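Local coordinates for protein oxidoreductase, putative (PDB 6SKX) that probably catalyses the NADPH-dependent reductive amination of carbonyl compounds to amines, as a fungal reductive aminase with a Rossmann-type cofactor-binding domain, at residues A[16-21]-A[41-46]; A[26-31]-A[46-51]; A[54-59]-A[79-84]; A[109-114]-A[137-142]. All coordinates share one frame; numbering follows the deposited sequence.

Contact 1. Residues A[16-21]-A[41-46]; sequences LASRFL and LGKGAT
Leu-21 carries this contact, its two methyl branches dividing the work against the backbone and side chains of Lys-43, Gly-44 and Ala-45. Leu-21 CD2 is pressed on the main chain: it lies 3.5 Å from Lys-43 O and 3.8 Å from Ala-45 N, so it rests on the peptide groups either side of Gly-44. Leu-21 CD1 meets side chains instead, at 3.8 Å from Lys-43 CB and 4.0 Å from Ala-45 CB. The leucine reaches this place with CG anti to its own carbonyl carbon (chi1 -75°), which carries both methyls off the helix toward the loop. Gly-44, with phi 109°, turns the chain so that its carbonyl carbon comes 3.8 Å from Leu-21 CD2. In the Rossmann-type domain, helix 11-22 follows the first strand and its glycine-rich turn; here the side of the helix bearing Ser-18 and Leu-21 meets the loop leading into strand 46-47. Farther out, the bent chain of Lys-43 brings NZ to 4.4 Å from Ser-18 OG, too long for a bond, and NZ has a weak, long ion pair with Glu-22. Beneath the apolar patch lies strand 26-30: Leu-21 also packs on Val-27, and Ala-45 on Val-29.

Contact 2. Residues A[26-31]-A[46-51]; sequences KVAVWN and TLSHTA
Three backbone hydrogen bonds join Val-27 and Val-29 to Thr-46 and Ser-48 in parallel register. Thr-46 N donates to Val-27 O at 3.1 Å; Val-29 N returns to Thr-46 O at 3.0 Å; and Ser-48 N reaches Val-29 O at 2.8 Å, almost straight at 178° about the hydrogen. A water held by Thr-46 OG1 also gives a weak bond to Val-27 O. Around this polar seam, Ala-28 CB approaches Ser-48 OG at 3.9 Å on one side of the sheet. On the other, Leu-47 CD1 lies 3.6 Å from Val-29 O and also touches Asn-31 CB. Trp-30 has its CG anti to the backbone N (chi1 -173°), which swings the indole alongside residues 48-51: CD1 comes 3.5 Å from Ser-48 O, while Thr-50 O sits at the ring edge. A second water, in the ring plane, joins NE1 and Ala-51 N weakly. Asn-31, an observed NADP(+)-binding residue, has OD1 bonded to Ser-33 N and ND2 to Ala-37 O and Ser-39 OG. Short strand 46-47 is thus the outermost strand, within this chain, of the parallel part of the mixed sheet in a Rossmann-type nucleotide-binding domain, beside the cofactor site.

Contact 3. Residues A[54-59]-A[79-84]; sequences GINASD and LDHLHG
Ile-55 meets His-81 and Leu-82 where two connections of the Rossmann-type domain lie side by side: helix 51-56, which leads into strand 60-63, and the 3-10 turn and loop that precede strand 86-89. The apolar part rests on both branches of Ile-55. Ile-55 CG2, anti to the backbone N and beside the carbonyl carbon, points at the turn and stands 3.6 Å from His-81 O and 3.8 Å from His-81 CB. Ile-55 CD1, at the end of the other branch, lies 4.0 Å from Leu-82 CD2. Leu-82 CD2 is also 4.1 Å from Ile-55 CG2, so it lies close to both branches. The first bond of Leu-82 leaves away from the helix, and it is only the end of the side chain that comes back to it, while the residue also packs on Phe-105. Ile-55 also touches Phe-7 of strand 3-7. Of flat groups, the Asn-56 amide and the His-81 imidazole stand nearly perpendicular, their planes 80° apart. Charge enters at the far end, where Asp-59 approaches Gly-84 without bonding to it. Its OD1 instead forms a salt bridge with Lys-85 NZ, which also binds Ile-55 O and Ser-58 O. One lysine ammonium gathers two carbonyls and a carboxylate next to the loop. Asp-59 CG stands 4.3 Å from Gly-84 O.

Contact 4. Residues A[109-114]-A[137-142]; sequences GARYVH and PDAFKA
Arg-111 lays one face of its guanidinium over the backbone of Ala-139, whose CA stands 3.9 Å above the plane and over its centre. The chain reaches this position by running extended through chi2 and bending at chi3 (-41°), which folds the head back across the start of helix 137-147. The arginine's flank is used as well, for Arg-111 CB and NE each lie 4.0 Å from Ala-139 CB, and the methyl is met by both the root and the far part of the side chain. Asp-138 crosses the arginine at about a right angle, guanidinium and carboxylate planes 65° apart. Arg-111 NH1 comes 3.8 Å from Asp-138 CB, yet is 5.1 Å from Asp-138 OD2, so the opposite charges are near without a salt bridge; any attraction is probably modest. Arg-111 NH2 is hydrogen-bonded to Thr-86 OG1. This is helix-on-sheet packing in the Rossmann-type domain: the axes of strand segment 111-114 and helix segment 137-142 approach to 7.6 Å, with their directions 74° apart, and the antiparallel strand 130-135 lies between them in sequence. Two residues along the strand, Val-113 points to the same side as Arg-111. Val-113 CG1 sits 3.8 Å from Ala-139 CB and 4.0 Å from Phe-140 N, so Ala-139 is touched by both strand residues. Phe-140 itself turns its ring elsewhere, stacking on Phe-155, while Ser-136 OG accepts the hydrogen bond of Ala-139 N.

How the contacts relate
All four lie in the NAD-binding, Rossmann-type domain, contact 2 at the 46-47 edge of its mixed sheet and contact 4 on strand 111-118, sixth in order. Contacts 1 and 2 interleave along the chain, share Thr-46 and have centres about 10 Å apart; helix 11-22 leads into strand 26-30, and Leu-21 CD2 rests 3.9 Å from Val-27 CG2. Contact 2 continues into contact 3, about 13 Å away between centres, as strand 46-47 is followed by helix 51-56. Contacts 3 and 4, centres about 14 Å apart, touch where Gly-84 meets Gly-109. Contacts 1 and 4 have centres about 24 Å apart. Asn-31, which binds NADP(+), lies in contact 2; contact 4 sits away from the cofactor residues.

Contact 1. Residues A[16-21]-A[41-46]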
loop_
_atom_site.group_PDB
_atom_site.type_symbol
_atom_site.label_atom_id
_atom_site.label_comp_id
_atom_site.label_asym_id
_atom_site.label_seq_id
_atom_site.Cartn_x
_atom_site.Cartn_y
_atom_site.Cartn_z
ATOM N N LEU A 16 -5.116 12.634 -23.985
ATOM C CA LEU A 16 -4.789 11.793 -25.178
ATOM C C LEU A 16 -4.799 12.668 -26.440
ATOM O O LEU A 16 -3.861 12.585 -27.234
ATOM C CB LEU A 16 -5.764 10.632 -25.348
ATOM C CG LEU A 16 -6.007 9.736 -24.135
ATOM C CD1 LEU A 16 -6.822 8.526 -24.549
ATOM C CD2 LEU A 16 -4.707 9.292 -23.501
ATOM N N ALA A 17 -5.797 13.526 -26.599
ATOM C CA ALA A 17 -5.934 14.365 -27.805
ATOM C C ALA A 17 -4.794 15.397 -27.886
ATOM O O ALA A 17 -4.182 15.490 -28.970
ATOM C CB ALA A 17 -7.306 14.998 -27.806
ATOM N N SER A 18 -4.497 16.116 -26.791
ATOM C CA SER A 18 -3.349 17.072 -26.682
ATOM C C SER A 18 -2.083 16.417 -27.190
ATOM O O SER A 18 -1.394 17.014 -28.053
ATOM C CB SER A 18 -3.055 17.577 -25.300
ATOM O OG SER A 18 -3.965 18.589 -24.981
ATOM N N ARG A 19 -1.800 15.256 -26.635
ATOM C CA ARG A 19 -0.578 14.485 -26.970
ATOM C C ARG A 19 -0.559 14.112 -28.463
ATOM O O ARG A 19 0.477 14.356 -29.122
ATOM C CB ARG A 19 -0.519 13.274 -26.039
ATOM C CG ARG A 19 0.776 12.510 -26.142
ATOM C CD ARG A 19 1.993 13.370 -25.878
ATOM N NE ARG A 19 3.097 12.512 -26.266
ATOM C CZ ARG A 19 4.324 12.906 -26.558
ATOM N NH1 ARG A 19 4.661 14.184 -26.495
ATOM N NH2 ARG A 19 5.209 11.996 -26.920
ATOM N N PHE A 20 -1.654 13.595 -29.041
ATOM C CA PHE A 20 -1.672 13.310 -30.507
ATOM C C PHE A 20 -1.413 14.597 -31.304
ATOM O O PHE A 20 -0.662 14.551 -32.301
ATOM C CB PHE A 20 -2.958 12.600 -30.949
ATOM C CG PHE A 20 -2.940 11.115 -30.695
ATOM C CD1 PHE A 20 -1.971 10.313 -31.272
ATOM C CD2 PHE A 20 -3.849 10.523 -29.833
ATOM C CE1 PHE A 20 -1.926 8.953 -31.008
ATOM C CE2 PHE A 20 -3.797 9.165 -29.565
ATOM C CZ PHE A 20 -2.847 8.378 -30.175
ATOM N N LEU A 21 -1.960 15.728 -30.875
ATOM C CA LEU A 21 -1.785 17.042 -31.571
ATOM C C LEU A 21 -0.331 17.552 -31.429
ATOM O O LEU A 21 0.175 18.039 -32.397
ATOM C CB LEU A 21 -2.768 18.068 -30.990
ATOM C CG LEU A 21 -4.222 17.911 -31.421
ATOM C CD1 LEU A 21 -5.143 18.680 -30.474
ATOM C CD2 LEU A 21 -4.416 18.408 -32.858
ATOM N N LEU A 41 -9.684 23.394 -30.053
ATOM C CA LEU A 41 -9.712 24.028 -31.387
ATOM C C LEU A 41 -8.368 24.731 -31.603
ATOM O O LEU A 41 -7.738 24.509 -32.670
ATOM C CB LEU A 41 -10.917 24.977 -31.467
ATOM C CG LEU A 41 -11.047 25.770 -32.769
ATOM C CD1 LEU A 41 -11.194 24.845 -33.954
ATOM C CD2 LEU A 41 -12.215 26.734 -32.733
ATOM N N GLY A 42 -7.920 25.509 -30.611
ATOM C CA GLY A 42 -6.659 26.270 -30.681
ATOM C C GLY A 42 -5.449 25.422 -31.095
ATOM O O GLY A 42 -4.514 25.968 -31.742
ATOM N N LYS A 43 -5.372 24.182 -30.636
ATOM C CA LYS A 43 -4.208 23.289 -30.899
ATOM C C LYS A 43 -4.411 22.522 -32.222
ATOM O O LYS A 43 -3.536 21.732 -32.538
ATOM C CB LYS A 43 -4.040 22.277 -29.766
ATOM C CG LYS A 43 -3.508 22.832 -28.452
ATOM C CD LYS A 43 -2.597 21.866 -27.678
ATOM C CE LYS A 43 -1.529 22.611 -26.893
ATOM N NZ LYS A 43 -1.541 22.282 -25.447
ATOM N N GLY A 44 -5.566 22.673 -32.893
ATOM C CA GLY A 44 -5.833 22.129 -34.242
ATOM C C GLY A 44 -6.812 20.954 -34.305
ATOM O O GLY A 44 -6.938 20.364 -35.397
ATOM N N ALA A 45 -7.474 20.565 -33.214
ATOM C CA ALA A 45 -8.479 19.472 -33.258
ATOM C C ALA A 45 -9.708 19.931 -34.056
ATOM O O ALA A 45 -10.019 21.131 -34.012
ATOM C CB ALA A 45 -8.887 19.056 -31.875
ATOM N N THR A 46 -10.399 18.993 -34.711
ATOM C CA THR A 46 -11.656 19.222 -35.477
ATOM C C THR A 46 -12.838 18.572 -34.735
ATOM O O THR A 46 -12.761 17.377 -34.413
ATOM C CB THR A 46 -11.471 18.672 -36.902
ATOM O OG1 THR A 46 -10.392 19.393 -37.481
ATOM C CG2 THR A 46 -12.674 18.856 -37.798
#

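Contact 2. Residues A[26-31]-A[46-51]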
loop_
_atom_site.group_PDB
_atom_site.type_symbol
_atom_site.label_atom_id
_atom_site.label_comp_id
_atom_site.label_asym_id
_atom_site.label_seq_id
_atom_site.Cartn_x
_atom_site.Cartn_y
_atom_site.Cartn_z
ATOM N N LYS A 26 -3.304 14.238 -37.338
ATOM C CA LYS A 26 -4.593 14.877 -37.687
ATOM C C LYS A 26 -5.570 14.298 -36.660
ATOM O O LYS A 26 -5.641 13.093 -36.576
ATOM C CB LYS A 26 -4.913 14.576 -39.149
ATOM C CG LYS A 26 -6.279 15.018 -39.635
ATOM C CD LYS A 26 -6.607 14.503 -41.006
ATOM C CE LYS A 26 -8.003 14.872 -41.447
ATOM N NZ LYS A 26 -8.988 13.856 -41.025
ATOM N N VAL A 27 -6.284 15.135 -35.914
ATOM C CA VAL A 27 -7.056 14.633 -34.743
ATOM C C VAL A 27 -8.489 15.166 -34.794
ATOM O O VAL A 27 -8.684 16.404 -34.855
ATOM C CB VAL A 27 -6.384 15.013 -33.411
ATOM C CG1 VAL A 27 -7.165 14.458 -32.235
ATOM C CG2 VAL A 27 -4.954 14.547 -33.327
ATOM N N ALA A 28 -9.450 14.246 -34.804
ATOM C CA ALA A 28 -10.898 14.507 -34.660
ATOM C C ALA A 28 -11.273 14.230 -33.207
ATOM O O ALA A 28 -10.727 13.279 -32.635
ATOM C CB ALA A 28 -11.661 13.603 -35.588
ATOM N N VAL A 29 -12.156 15.032 -32.626
ATOM C CA VAL A 29 -12.593 14.849 -31.217
ATOM C C VAL A 29 -14.120 14.899 -31.126
ATOM O O VAL A 29 -14.748 15.796 -31.686
ATOM C CB VAL A 29 -11.927 15.906 -30.304
ATOM C CG1 VAL A 29 -10.420 15.805 -30.393
ATOM C CG2 VAL A 29 -12.387 17.327 -30.609
ATOM N N TRP A 30 -14.676 13.983 -30.363
ATOM C CA TRP A 30 -16.098 13.974 -29.942
ATOM C C TRP A 30 -16.142 14.299 -28.440
ATOM O O TRP A 30 -15.522 13.557 -27.589
ATOM C CB TRP A 30 -16.758 12.629 -30.310
ATOM C CG TRP A 30 -18.236 12.576 -30.083
ATOM C CD1 TRP A 30 -19.214 12.788 -31.003
ATOM C CD2 TRP A 30 -18.906 12.297 -28.839
ATOM N NE1 TRP A 30 -20.449 12.678 -30.419
ATOM C CE2 TRP A 30 -20.294 12.369 -29.093
ATOM C CE3 TRP A 30 -18.473 11.954 -27.549
ATOM C CZ2 TRP A 30 -21.248 12.143 -28.097
ATOM C CZ3 TRP A 30 -19.413 11.751 -26.557
ATOM C CH2 TRP A 30 -20.785 11.845 -26.831
ATOM N N ASN A 31 -16.844 15.388 -28.141
ATOM C CA ASN A 31 -16.928 16.089 -26.839
ATOM C C ASN A 31 -18.384 16.016 -26.350
ATOM O O ASN A 31 -19.216 16.622 -27.007
ATOM C CB ASN A 31 -16.433 17.532 -26.995
ATOM C CG ASN A 31 -16.411 18.346 -25.712
ATOM O OD1 ASN A 31 -16.962 17.932 -24.686
ATOM N ND2 ASN A 31 -15.837 19.542 -25.790
ATOM N N THR A 46 -10.399 18.993 -34.711
ATOM C CA THR A 46 -11.656 19.222 -35.477
ATOM C C THR A 46 -12.838 18.572 -34.735
ATOM O O THR A 46 -12.761 17.377 -34.413
ATOM C CB THR A 46 -11.471 18.672 -36.902
ATOM O OG1 THR A 46 -10.392 19.393 -37.481
ATOM C CG2 THR A 46 -12.674 18.856 -37.798
ATOM N N LEU A 47 -13.897 19.318 -34.452
ATOM C CA LEU A 47 -15.044 18.815 -33.648
ATOM C C LEU A 47 -15.908 17.874 -34.489
ATOM O O LEU A 47 -16.374 18.307 -35.520
ATOM C CB LEU A 47 -15.881 20.001 -33.156
ATOM C CG LEU A 47 -16.957 19.696 -32.107
ATOM C CD1 LEU A 47 -16.409 18.924 -30.917
ATOM C CD2 LEU A 47 -17.606 20.981 -31.632
ATOM N N SER A 48 -16.166 16.661 -34.000
ATOM C CA SER A 48 -17.132 15.687 -34.574
ATOM C C SER A 48 -18.539 16.027 -34.046
ATOM O O SER A 48 -18.810 15.748 -32.868
ATOM C CB SER A 48 -16.728 14.252 -34.218
ATOM O OG SER A 48 -15.399 13.968 -34.616
ATOM N N HIS A 49 -19.395 16.612 -34.886
ATOM C CA HIS A 49 -20.769 17.065 -34.540
ATOM C C HIS A 49 -21.681 15.877 -34.243
ATOM O O HIS A 49 -22.595 16.103 -33.481
ATOM C CB HIS A 49 -21.373 17.967 -35.627
ATOM C CG HIS A 49 -20.643 19.265 -35.761
ATOM N ND1 HIS A 49 -21.167 20.339 -36.426
ATOM C CD2 HIS A 49 -19.397 19.637 -35.374
ATOM C CE1 HIS A 49 -20.300 21.338 -36.396
ATOM N NE2 HIS A 49 -19.203 20.934 -35.757
ATOM N N THR A 50 -21.440 14.681 -34.810
ATOM C CA THR A 50 -22.191 13.443 -34.462
ATOM C C THR A 50 -21.202 12.304 -34.256
ATOM O O THR A 50 -20.056 12.451 -34.707
ATOM C CB THR A 50 -23.195 13.035 -35.550
ATOM O OG1 THR A 50 -22.438 12.732 -36.731
ATOM C CG2 THR A 50 -24.242 14.102 -35.807
ATOM N N ALA A 51 -21.657 11.203 -33.652
ATOM C CA ALA A 51 -20.867 9.959 -33.538
ATOM C C ALA A 51 -20.520 9.378 -34.919
ATOM O O ALA A 51 -19.370 8.905 -35.081
ATOM C CB ALA A 51 -21.561 8.975 -32.648
HETATM O O HOH W 1 -8.411 17.494 -38.057
HETATM O O HOH W 2 -23.694 12.472 -31.283
#

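Contact 3. Residues A[54-59]-A[79-84]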
loop_
_atom_site.group_PDB
_atom_site.type_symbol
_atom_site.label_atom_id
_atom_site.label_comp_id
_atom_site.label_asym_id
_atom_site.label_seq_id
_atom_site.Cartn_x
_atom_site.Cartn_y
_atom_site.Cartn_z
ATOM N N GLY A 54 -17.517 11.103 -36.267
ATOM C CA GLY A 54 -16.356 10.685 -35.458
ATOM C C GLY A 54 -15.797 9.373 -35.975
ATOM O O GLY A 54 -14.573 9.275 -36.115
ATOM N N ILE A 55 -16.681 8.419 -36.292
ATOM C CA ILE A 55 -16.326 7.105 -36.912
ATOM C C ILE A 55 -15.780 7.336 -38.325
ATOM O O ILE A 55 -14.800 6.665 -38.672
ATOM C CB ILE A 55 -17.531 6.138 -36.924
ATOM C CG1 ILE A 55 -18.023 5.810 -35.510
ATOM C CG2 ILE A 55 -17.189 4.874 -37.710
ATOM C CD1 ILE A 55 -16.968 5.187 -34.639
ATOM N N ASN A 56 -16.355 8.250 -39.120
ATOM C CA ASN A 56 -15.842 8.485 -40.497
ATOM C C ASN A 56 -14.566 9.344 -40.515
ATOM O O ASN A 56 -13.933 9.339 -41.568
ATOM C CB ASN A 56 -16.937 8.992 -41.441
ATOM C CG ASN A 56 -17.909 7.884 -41.806
ATOM O OD1 ASN A 56 -19.105 8.025 -41.599
ATOM N ND2 ASN A 56 -17.406 6.735 -42.246
ATOM N N ALA A 57 -14.194 9.996 -39.418
ATOM C CA ALA A 57 -13.016 10.893 -39.425
ATOM C C ALA A 57 -11.698 10.123 -39.525
ATOM O O ALA A 57 -10.730 10.723 -39.955
ATOM C CB ALA A 57 -13.034 11.783 -38.217
ATOM N N SER A 58 -11.682 8.853 -39.134
ATOM C CA SER A 58 -10.431 8.062 -39.176
ATOM C C SER A 58 -10.734 6.569 -39.113
ATOM O O SER A 58 -11.809 6.218 -38.690
ATOM C CB SER A 58 -9.556 8.446 -38.017
ATOM O OG SER A 58 -8.310 7.804 -38.095
ATOM N N ASP A 59 -9.811 5.748 -39.598
ATOM C CA ASP A 59 -9.908 4.276 -39.401
ATOM C C ASP A 59 -9.463 3.879 -37.976
ATOM O O ASP A 59 -9.826 2.756 -37.546
ATOM C CB ASP A 59 -9.111 3.533 -40.488
ATOM C CG ASP A 59 -9.907 3.295 -41.768
ATOM O OD1 ASP A 59 -11.098 3.737 -41.798
ATOM O OD2 ASP A 59 -9.335 2.681 -42.732
ATOM N N LEU A 79 -23.559 2.033 -35.832
ATOM C CA LEU A 79 -23.006 0.662 -35.977
ATOM C C LEU A 79 -22.747 0.337 -37.457
ATOM O O LEU A 79 -21.800 -0.419 -37.714
ATOM C CB LEU A 79 -23.983 -0.331 -35.342
ATOM C CG LEU A 79 -24.272 -0.103 -33.860
ATOM C CD1 LEU A 79 -25.422 -0.992 -33.397
ATOM C CD2 LEU A 79 -23.022 -0.342 -33.024
ATOM N N ASP A 80 -23.524 0.905 -38.391
ATOM C CA ASP A 80 -23.404 0.654 -39.860
ATOM C C ASP A 80 -22.099 1.245 -40.429
ATOM O O ASP A 80 -21.829 0.974 -41.622
ATOM C CB ASP A 80 -24.565 1.278 -40.660
ATOM C CG ASP A 80 -25.967 0.712 -40.415
ATOM O OD1 ASP A 80 -26.090 -0.410 -39.866
ATOM O OD2 ASP A 80 -26.939 1.407 -40.781
ATOM N N HIS A 81 -21.329 2.057 -39.676
ATOM C CA HIS A 81 -20.136 2.746 -40.239
ATOM C C HIS A 81 -18.836 2.073 -39.796
ATOM O O HIS A 81 -17.767 2.502 -40.289
ATOM C CB HIS A 81 -20.212 4.232 -39.920
ATOM C CG HIS A 81 -21.339 4.915 -40.621
ATOM N ND1 HIS A 81 -22.632 4.952 -40.093
ATOM C CD2 HIS A 81 -21.381 5.584 -41.801
ATOM C CE1 HIS A 81 -23.407 5.644 -40.905
ATOM N NE2 HIS A 81 -22.661 6.046 -41.960
ATOM N N LEU A 82 -18.935 0.989 -39.015
ATOM C CA LEU A 82 -17.791 0.326 -38.320
ATOM C C LEU A 82 -16.948 -0.579 -39.232
ATOM O O LEU A 82 -15.831 -0.925 -38.810
ATOM C CB LEU A 82 -18.347 -0.477 -37.145
ATOM C CG LEU A 82 -18.942 0.371 -36.021
ATOM C CD1 LEU A 82 -19.376 -0.515 -34.865
ATOM C CD2 LEU A 82 -17.949 1.435 -35.543
ATOM N N HIS A 83 -17.424 -0.944 -40.426
ATOM C CA HIS A 83 -16.750 -1.941 -41.304
ATOM C C HIS A 83 -15.320 -1.438 -41.603
ATOM O O HIS A 83 -15.175 -0.277 -42.074
ATOM C CB HIS A 83 -17.612 -2.241 -42.567
ATOM C CG HIS A 83 -17.097 -3.385 -43.380
ATOM N ND1 HIS A 83 -17.404 -4.732 -43.073
ATOM C CD2 HIS A 83 -16.247 -3.415 -44.439
ATOM C CE1 HIS A 83 -16.758 -5.523 -43.913
ATOM N NE2 HIS A 83 -16.049 -4.736 -44.772
ATOM N N GLY A 84 -14.310 -2.289 -41.384
ATOM C CA GLY A 84 -12.877 -1.995 -41.630
ATOM C C GLY A 84 -12.275 -1.014 -40.607
ATOM O O GLY A 84 -11.119 -0.660 -40.774
#

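Contact 4. Residues A[109-114]-A[137-142]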
loop_
_atom_site.group_PDB
_atom_site.type_symbol
_atom_site.label_atom_id
_atom_site.label_comp_id
_atom_site.label_asym_id
_atom_site.label_seq_id
_atom_site.Cartn_x
_atom_site.Cartn_y
_atom_site.Cartn_z
ATOM N N GLY A 109 -18.041 -5.750 -38.456
ATOM C CA GLY A 109 -16.906 -5.682 -39.397
ATOM C C GLY A 109 -15.683 -4.951 -38.849
ATOM O O GLY A 109 -14.748 -4.682 -39.663
ATOM N N ALA A 110 -15.671 -4.606 -37.556
ATOM C CA ALA A 110 -14.554 -3.869 -36.893
ATOM C C ALA A 110 -13.581 -4.866 -36.237
ATOM O O ALA A 110 -13.952 -6.048 -36.077
ATOM C CB ALA A 110 -15.109 -2.874 -35.886
ATOM N N ARG A 111 -12.355 -4.423 -35.940
ATOM C CA ARG A 111 -11.380 -5.127 -35.054
ATOM C C ARG A 111 -11.326 -4.382 -33.706
ATOM O O ARG A 111 -11.556 -3.146 -33.698
ATOM C CB ARG A 111 -10.020 -5.165 -35.735
ATOM C CG ARG A 111 -9.942 -6.107 -36.930
ATOM C CD ARG A 111 -8.583 -6.080 -37.649
ATOM N NE ARG A 111 -8.032 -4.734 -37.782
ATOM C CZ ARG A 111 -6.837 -4.421 -38.258
ATOM N NH1 ARG A 111 -5.981 -5.345 -38.645
ATOM N NH2 ARG A 111 -6.488 -3.153 -38.324
ATOM N N TYR A 112 -11.054 -5.087 -32.598
ATOM C CA TYR A 112 -11.210 -4.550 -31.218
ATOM C C TYR A 112 -10.017 -4.886 -30.328
ATOM O O TYR A 112 -9.605 -6.057 -30.222
ATOM C CB TYR A 112 -12.478 -5.112 -30.577
ATOM C CG TYR A 112 -12.880 -4.467 -29.278
ATOM C CD1 TYR A 112 -12.381 -4.915 -28.064
ATOM C CD2 TYR A 112 -13.808 -3.442 -29.251
ATOM C CE1 TYR A 112 -12.794 -4.355 -26.860
ATOM C CE2 TYR A 112 -14.242 -2.885 -28.054
ATOM C CZ TYR A 112 -13.735 -3.345 -26.849
ATOM O OH TYR A 112 -14.126 -2.768 -25.660
ATOM N N VAL A 113 -9.452 -3.861 -29.698
ATOM C CA VAL A 113 -8.536 -4.055 -28.549
ATOM C C VAL A 113 -9.001 -3.162 -27.415
ATOM O O VAL A 113 -9.412 -2.033 -27.689
ATOM C CB VAL A 113 -7.038 -3.922 -28.895
ATOM C CG1 VAL A 113 -6.752 -3.723 -30.366
ATOM C CG2 VAL A 113 -6.297 -2.949 -28.021
ATOM N N HIS A 114 -8.988 -3.714 -26.203
ATOM C CA HIS A 114 -9.302 -2.994 -24.942
ATOM C C HIS A 114 -7.991 -2.540 -24.294
ATOM O O HIS A 114 -6.948 -3.254 -24.471
ATOM C CB HIS A 114 -10.166 -3.862 -24.008
ATOM C CG HIS A 114 -11.089 -3.019 -23.196
ATOM N ND1 HIS A 114 -10.649 -2.301 -22.094
ATOM C CD2 HIS A 114 -12.375 -2.674 -23.368
ATOM C CE1 HIS A 114 -11.647 -1.601 -21.604
ATOM N NE2 HIS A 114 -12.713 -1.801 -22.365
ATOM N N PRO A 137 -4.756 -9.041 -32.142
ATOM C CA PRO A 137 -3.316 -8.833 -32.268
ATOM C C PRO A 137 -2.839 -8.141 -33.555
ATOM O O PRO A 137 -1.884 -7.375 -33.481
ATOM C CB PRO A 137 -2.686 -10.246 -32.183
ATOM C CG PRO A 137 -3.831 -11.223 -32.414
ATOM C CD PRO A 137 -5.142 -10.461 -32.249
ATOM N N ASP A 138 -3.510 -8.360 -34.680
ATOM C CA ASP A 138 -3.204 -7.656 -35.960
ATOM C C ASP A 138 -3.465 -6.161 -35.733
ATOM O O ASP A 138 -2.604 -5.334 -36.153
ATOM C CB ASP A 138 -4.030 -8.190 -37.146
ATOM C CG ASP A 138 -3.652 -9.593 -37.620
ATOM O OD1 ASP A 138 -2.673 -10.152 -37.085
ATOM O OD2 ASP A 138 -4.334 -10.121 -38.540
ATOM N N ALA A 139 -4.600 -5.833 -35.095
ATOM C CA ALA A 139 -5.029 -4.445 -34.773
ATOM C C ALA A 139 -3.994 -3.764 -33.858
ATOM O O ALA A 139 -3.478 -2.693 -34.215
ATOM C CB ALA A 139 -6.388 -4.447 -34.126
ATOM N N PHE A 140 -3.636 -4.399 -32.749
ATOM C CA PHE A 140 -2.581 -3.876 -31.855
ATOM C C PHE A 140 -1.297 -3.669 -32.670
ATOM O O PHE A 140 -0.711 -2.600 -32.563
ATOM C CB PHE A 140 -2.349 -4.768 -30.631
ATOM C CG PHE A 140 -1.202 -4.241 -29.819
ATOM C CD1 PHE A 140 -1.366 -3.110 -29.033
ATOM C CD2 PHE A 140 0.062 -4.805 -29.926
ATOM C CE1 PHE A 140 -0.299 -2.580 -28.320
ATOM C CE2 PHE A 140 1.130 -4.260 -29.229
ATOM C CZ PHE A 140 0.947 -3.149 -28.433
ATOM N N LYS A 141 -0.864 -4.647 -33.465
ATOM C CA LYS A 141 0.436 -4.551 -34.188
ATOM C C LYS A 141 0.452 -3.315 -35.130
ATOM O O LYS A 141 1.483 -2.628 -35.213
ATOM C CB LYS A 141 0.731 -5.851 -34.945
ATOM C CG LYS A 141 2.118 -5.876 -35.566
ATOM C CD LYS A 141 2.521 -7.153 -36.305
ATOM C CE LYS A 141 4.014 -7.409 -36.213
ATOM N NZ LYS A 141 4.615 -7.651 -37.542
ATOM N N ALA A 142 -0.643 -3.013 -35.827
ATOM C CA ALA A 142 -0.737 -1.902 -36.807
ATOM C C ALA A 142 -0.888 -0.539 -36.107
ATOM O O ALA A 142 -0.488 0.483 -36.698
ATOM C CB ALA A 142 -1.874 -2.163 -37.771
#